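Putative periplasmic protein (Bacteroides vulgatus ATCC 8482, PDB 3DUE) is of unknown function but belongs to a PepSY-like family of bacterial periplasmic proteins for which an inhibitory role has been proposed. Local coordinates at residues Q12-A17 with K42-I47; Q18-T23 with D52-D57. All coordinates share one frame; numbering follows the deposited sequence.

Overall arrangement
From the N terminus the chain passes the short strand 6-7, turns through 12-14 and enters helix 15-24, then lays down the neighbouring antiparallel strands 30-38, 41-48 and 53-56. Contact 1 closes the loop from 12-17 to 42-47, at the start of the helix. Contact 2 closes the next, from 18-23 further along the same helix to 52-57. The segments alternate along the chain, so the loops cross rather than nest. With centres about 7 Å apart, the contacts bind one helix to one face of the sheet; Val46 pairs with Leu54 between the strands, and Leu13 O is bound by NE2 of Gln18.

Contact 1. Residues Q12-A17 with K42-I47; sequences QLPQTA and KSYDVI
Pro14 sets its ring over one face of the Tyr44 phenol, and Leu13, beside it, lies along the base of the same side chain. Pro14 CD stands 3.8 Å from the centroid of the Tyr44 ring and only 15° off its normal, a CH-pi contact displaced somewhat toward the rim. The neighbouring methylene follows the ring outward, with Pro14 CG 3.6 Å from Tyr44 CE2. The two side chains come from opposite directions, the proline from the start of helix 15-24, the tyrosine from strand 41-48. Tyr44 CG lies beside its own backbone N and anti to the carbonyl carbon: chi1 of -62° swings the ring to the proline's side, and chi2 of -86° turns its face to Pro14.

Leu13 runs past Tyr44 in the reverse sense and divides its methyls between two strand residues. Its CD2 meets Tyr44 CB at 3.7 Å and reaches the ring obliquely, while its CD1 lies 4.0 Å from Val46 CG2. Tyr44 and Val46, two apart on the strand, point to the same side of the sheet, the side on which the helix lies. Ile8 from the preceding loop also touches both Leu13 and Tyr44.

Pro14 occupies the N-cap position, so the contact lies just where the chain enters helix 15-24. With no hydrogen bond across it, the helix start is positioned on the strand by shape and by the proline C-H over the ring, while the strand's backbone polar groups serve the sheet, Tyr44 pairing with Phe56 and Val46 with Leu54.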
loop_
_atom_site.group_PDB
_atom_site.type_symbol
_atom_site.label_atom_id
_atom_site.label_comp_id
_atom_site.label_asym_id
_atom_site.label_seq_id
_atom_site.Cartn_x
_atom_site.Cartn_y
_atom_site.Cartn_z
ATOM N N GLN A 12 18.321 0.418 4.643
ATOM C CA GLN A 12 18.622 0.165 3.233
ATOM C C GLN A 12 17.436 0.515 2.302
ATOM O O GLN A 12 17.536 0.395 1.080
ATOM C CB GLN A 12 19.076 -1.266 3.001
ATOM C CG GLN A 12 20.389 -1.595 3.703
ATOM C CD GLN A 12 20.796 -3.044 3.532
ATOM O OE1 GLN A 12 20.183 -3.942 4.106
ATOM N NE2 GLN A 12 21.860 -3.277 2.756
ATOM N N LEU A 13 16.306 0.913 2.867
ATOM C CA LEU A 13 15.184 1.394 2.050
ATOM C C LEU A 13 15.456 2.822 1.572
ATOM O O LEU A 13 16.124 3.604 2.280
ATOM C CB LEU A 13 13.903 1.396 2.921
ATOM C CG LEU A 13 13.273 0.126 3.459
ATOM C CD1 LEU A 13 12.311 0.423 4.673
ATOM C CD2 LEU A 13 12.549 -0.667 2.383
ATOM N N PRO A 14 14.905 3.210 0.397
ATOM C CA PRO A 14 15.044 4.581 0.015
ATOM C C PRO A 14 14.511 5.475 1.140
ATOM O O PRO A 14 13.573 5.101 1.856
ATOM C CB PRO A 14 14.179 4.681 -1.247
ATOM C CG PRO A 14 14.183 3.296 -1.800
ATOM C CD PRO A 14 14.105 2.450 -0.578
ATOM N N GLN A 15 15.135 6.636 1.295
ATOM C CA GLN A 15 14.761 7.620 2.289
ATOM C C GLN A 15 13.235 7.866 2.370
ATOM O O GLN A 15 12.661 7.907 3.462
ATOM C CB GLN A 15 15.456 8.939 1.952
ATOM C CG GLN A 15 15.080 10.020 2.896
ATOM C CD GLN A 15 15.529 11.429 2.552
ATOM O OE1 GLN A 15 15.006 12.347 3.163
ATOM N NE2 GLN A 15 16.493 11.629 1.623
ATOM N N THR A 16 12.601 8.030 1.221
ATOM C CA THR A 16 11.160 8.322 1.163
ATOM C C THR A 16 10.313 7.204 1.808
ATOM O O THR A 16 9.341 7.505 2.518
ATOM C CB THR A 16 10.729 8.635 -0.297
ATOM O OG1 THR A 16 11.508 9.743 -0.773
ATOM C CG2 THR A 16 9.239 9.003 -0.379
ATOM N N ALA A 17 10.699 5.939 1.579
ATOM C CA ALA A 17 10.052 4.801 2.207
ATOM C C ALA A 17 10.285 4.798 3.727
ATOM O O ALA A 17 9.385 4.474 4.479
ATOM C CB ALA A 17 10.485 3.530 1.574
ATOM N N LYS A 42 13.180 -2.494 -9.397
ATOM C CA LYS A 42 13.378 -2.959 -8.047
ATOM C C LYS A 42 12.192 -2.514 -7.273
ATOM O O LYS A 42 11.549 -1.499 -7.623
ATOM C CB LYS A 42 14.649 -2.391 -7.426
ATOM C CG LYS A 42 15.938 -2.916 -8.025
ATOM C CD LYS A 42 17.121 -2.118 -7.487
ATOM C CE LYS A 42 18.375 -2.388 -8.286
ATOM N NZ LYS A 42 19.483 -1.393 -8.070
ATOM N N SER A 43 11.854 -3.319 -6.268
ATOM C CA SER A 43 10.801 -3.006 -5.335
ATOM C C SER A 43 11.261 -3.447 -3.941
ATOM O O SER A 43 12.171 -4.265 -3.801
ATOM C CB SER A 43 9.474 -3.622 -5.716
ATOM O OG SER A 43 9.551 -5.028 -5.758
ATOM N N TYR A 44 10.617 -2.879 -2.932
ATOM C CA TYR A 44 10.949 -3.132 -1.547
ATOM C C TYR A 44 9.672 -3.557 -0.824
ATOM O O TYR A 44 8.615 -3.027 -1.145
ATOM C CB TYR A 44 11.487 -1.829 -0.941
ATOM C CG TYR A 44 12.742 -1.360 -1.613
ATOM C CD1 TYR A 44 13.983 -1.833 -1.196
ATOM C CD2 TYR A 44 12.698 -0.449 -2.670
ATOM C CE1 TYR A 44 15.111 -1.435 -1.811
ATOM C CE2 TYR A 44 13.842 -0.018 -3.286
ATOM C CZ TYR A 44 15.052 -0.532 -2.857
ATOM O OH TYR A 44 16.232 -0.118 -3.421
ATOM N N ASP A 45 9.768 -4.531 0.068
ATOM C CA ASP A 45 8.599 -5.004 0.840
ATOM C C ASP A 45 8.945 -5.010 2.304
ATOM O O ASP A 45 10.081 -5.335 2.658
ATOM C CB ASP A 45 8.130 -6.375 0.391
ATOM C CG ASP A 45 7.701 -6.385 -1.091
ATOM O OD1 ASP A 45 8.571 -6.555 -1.946
ATOM O OD2 ASP A 45 6.482 -6.238 -1.387
ATOM N N VAL A 46 7.999 -4.546 3.126
ATOM C CA VAL A 46 8.134 -4.499 4.575
ATOM C C VAL A 46 6.873 -5.084 5.207
ATOM O O VAL A 46 5.757 -4.742 4.787
ATOM C CB VAL A 46 8.330 -3.058 5.076
ATOM C CG1 VAL A 46 8.339 -3.010 6.583
ATOM C CG2 VAL A 46 9.634 -2.528 4.540
ATOM N N ILE A 47 7.050 -6.023 6.135
ATOM C CA ILE A 47 5.938 -6.577 6.895
ATOM C C ILE A 47 6.226 -6.288 8.330
ATOM O O ILE A 47 7.368 -6.502 8.814
ATOM C CB ILE A 47 5.681 -8.099 6.712
ATOM C CG1 ILE A 47 5.525 -8.442 5.231
ATOM C CG2 ILE A 47 4.412 -8.478 7.499
ATOM C CD1 ILE A 47 5.406 -9.943 4.908
#

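Contact 2. Residues Q18-T23 with D52-D57; sequences QTFIKT and DKLEFD
The Phe56 ring turns its edge toward the face of the Phe20 ring, an offset edge-to-face pair with centroids 5.8 Å apart and planes at 84°. Phe20 CD2 lies near the plane of the Phe56 ring, at its edge, 3.8 Å from Phe56 CE1 and a little farther from CZ. At the edge of the Phe20 ring, near its plane, sits CD1 of Leu54, which is 4.2 Å from Phe20 CE2. Ile21 comes to the Phe56 ring obliquely, its CG1 4.2 Å from Phe56 CZ. Phe20 CG is anti to the backbone N (chi1 -178°), which carries the ring off the helix toward the strand.

Leu54 and Phe56, alternate residues of strand 53-56, both point toward helix 15-24, which packs nearly antiparallel to the strand: the axes of the short segments approach to 10.9 Å at 153°. Helix 15-24 lies on one face of the antiparallel sheet whose strands follow in chain order, in a PepSY-like protein. The Phe20 ring also meets those of His24, on the same helix, and Trp62, on strand 62-66.

Ile21 fills the next place along the helix. Its CG1 lies 3.8 Å from Leu54 CD1. CD1 of Leu54 thus meets Ile21 CG1 and the edge of Phe20, bridging two consecutive helix residues. Phe48 of the adjoining strand 41-48 touches Ile21 and Leu54 as well, and Val65 of strand 62-66, the neighbour on the other side of 53-56, touches both Phe20 and Leu54.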
loop_
_atom_site.group_PDB
_atom_site.type_symbol
_atom_site.label_atom_id
_atom_site.label_comp_id
_atom_site.label_asym_id
_atom_site.label_seq_id
_atom_site.Cartn_x
_atom_site.Cartn_y
_atom_site.Cartn_z
ATOM N N GLN A 18 11.482 5.155 4.196
ATOM C CA GLN A 18 11.700 5.222 5.638
ATOM C C GLN A 18 10.810 6.295 6.264
ATOM O O GLN A 18 10.244 6.101 7.356
ATOM C CB GLN A 18 13.160 5.488 5.966
ATOM C CG GLN A 18 14.079 4.386 5.493
ATOM C CD GLN A 18 15.489 4.675 5.864
ATOM O OE1 GLN A 18 15.764 4.997 7.035
ATOM N NE2 GLN A 18 16.392 4.638 4.887
ATOM N N THR A 19 10.700 7.447 5.616
ATOM C CA THR A 19 9.878 8.551 6.127
ATOM C C THR A 19 8.395 8.158 6.128
ATOM O O THR A 19 7.645 8.532 7.020
ATOM C CB THR A 19 10.069 9.830 5.277
ATOM O OG1 THR A 19 11.407 10.287 5.439
ATOM C CG2 THR A 19 9.109 10.968 5.696
ATOM N N PHE A 20 7.979 7.458 5.094
ATOM C CA PHE A 20 6.605 6.989 5.022
ATOM C C PHE A 20 6.255 6.090 6.238
ATOM O O PHE A 20 5.214 6.281 6.886
ATOM C CB PHE A 20 6.378 6.268 3.709
ATOM C CG PHE A 20 4.973 5.779 3.526
ATOM C CD1 PHE A 20 4.020 6.593 2.914
ATOM C CD2 PHE A 20 4.613 4.521 3.942
ATOM C CE1 PHE A 20 2.744 6.130 2.729
ATOM C CE2 PHE A 20 3.324 4.059 3.747
ATOM C CZ PHE A 20 2.412 4.865 3.161
ATOM N N ILE A 21 7.148 5.159 6.575
ATOM C CA ILE A 21 6.953 4.279 7.742
ATOM C C ILE A 21 6.915 5.099 9.041
ATOM O O ILE A 21 6.061 4.886 9.902
ATOM C CB ILE A 21 8.045 3.168 7.802
ATOM C CG1 ILE A 21 7.926 2.229 6.552
ATOM C CG2 ILE A 21 7.965 2.391 9.122
ATOM C CD1 ILE A 21 9.096 1.251 6.404
ATOM N N LYS A 22 7.819 6.051 9.193
ATOM C CA LYS A 22 7.853 6.834 10.415
ATOM C C LYS A 22 6.634 7.699 10.539
ATOM O O LYS A 22 6.146 7.899 11.639
ATOM C CB LYS A 22 9.138 7.665 10.504
ATOM C CG LYS A 22 10.313 6.815 10.927
ATOM N N THR A 23 6.112 8.183 9.416
ATOM C CA THR A 23 4.920 9.046 9.439
ATOM C C THR A 23 3.610 8.260 9.750
ATOM O O THR A 23 2.830 8.668 10.603
ATOM C CB THR A 23 4.790 9.801 8.091
ATOM O OG1 THR A 23 5.920 10.679 7.938
ATOM C CG2 THR A 23 3.496 10.668 8.059
ATOM N N ASP A 52 0.683 -6.345 9.007
ATOM C CA ASP A 52 0.449 -5.288 7.992
ATOM C C ASP A 52 1.687 -5.155 7.097
ATOM O O ASP A 52 2.800 -5.368 7.560
ATOM C CB ASP A 52 0.025 -3.976 8.647
ATOM C CG ASP A 52 -1.401 -4.028 9.149
ATOM O OD1 ASP A 52 -2.181 -4.958 8.750
ATOM O OD2 ASP A 52 -1.750 -3.102 9.918
ATOM N N LYS A 53 1.462 -4.917 5.804
ATOM C CA LYS A 53 2.520 -4.980 4.795
ATOM C C LYS A 53 2.521 -3.802 3.858
ATOM O O LYS A 53 1.459 -3.334 3.441
ATOM C CB LYS A 53 2.372 -6.302 3.993
ATOM C CG LYS A 53 3.064 -6.334 2.627
ATOM C CD LYS A 53 3.010 -7.677 1.992
ATOM C CE LYS A 53 3.844 -7.756 0.649
ATOM N NZ LYS A 53 3.544 -6.701 -0.311
ATOM N N LEU A 54 3.732 -3.351 3.523
ATOM C CA LEU A 54 3.975 -2.246 2.592
ATOM C C LEU A 54 4.876 -2.774 1.461
ATOM O O LEU A 54 5.768 -3.597 1.723
ATOM C CB LEU A 54 4.730 -1.133 3.291
ATOM C CG LEU A 54 4.091 -0.629 4.575
ATOM C CD1 LEU A 54 4.891 0.478 5.158
ATOM C CD2 LEU A 54 2.631 -0.193 4.256
ATOM N N GLU A 55 4.627 -2.292 0.246
ATOM C CA GLU A 55 5.504 -2.459 -0.908
ATOM C C GLU A 55 5.765 -1.046 -1.466
ATOM O O GLU A 55 4.860 -0.209 -1.557
ATOM C CB GLU A 55 4.862 -3.262 -2.022
ATOM C CG GLU A 55 5.775 -3.574 -3.208
ATOM C CD GLU A 55 5.015 -4.139 -4.382
ATOM O OE1 GLU A 55 3.989 -3.503 -4.810
ATOM O OE2 GLU A 55 5.462 -5.204 -4.895
ATOM N N PHE A 56 6.993 -0.833 -1.913
ATOM C CA PHE A 56 7.446 0.434 -2.460
ATOM C C PHE A 56 8.136 0.191 -3.764
ATOM O O PHE A 56 8.704 -0.887 -3.952
ATOM C CB PHE A 56 8.482 1.070 -1.545
ATOM C CG PHE A 56 8.006 1.332 -0.128
ATOM C CD1 PHE A 56 7.343 2.501 0.166
ATOM C CD2 PHE A 56 8.273 0.419 0.912
ATOM C CE1 PHE A 56 6.939 2.783 1.424
ATOM C CE2 PHE A 56 7.855 0.671 2.174
ATOM C CZ PHE A 56 7.203 1.882 2.452
ATOM N N ASP A 57 8.125 1.193 -4.641
ATOM C CA ASP A 57 8.785 1.086 -5.931
ATOM C C ASP A 57 10.260 1.375 -5.740
ATOM O O ASP A 57 10.710 1.550 -4.600
ATOM C CB ASP A 57 8.118 1.970 -7.000
ATOM C CG ASP A 57 8.289 3.479 -6.758
ATOM O OD1 ASP A 57 9.071 3.927 -5.901
ATOM O OD2 ASP A 57 7.611 4.225 -7.477
#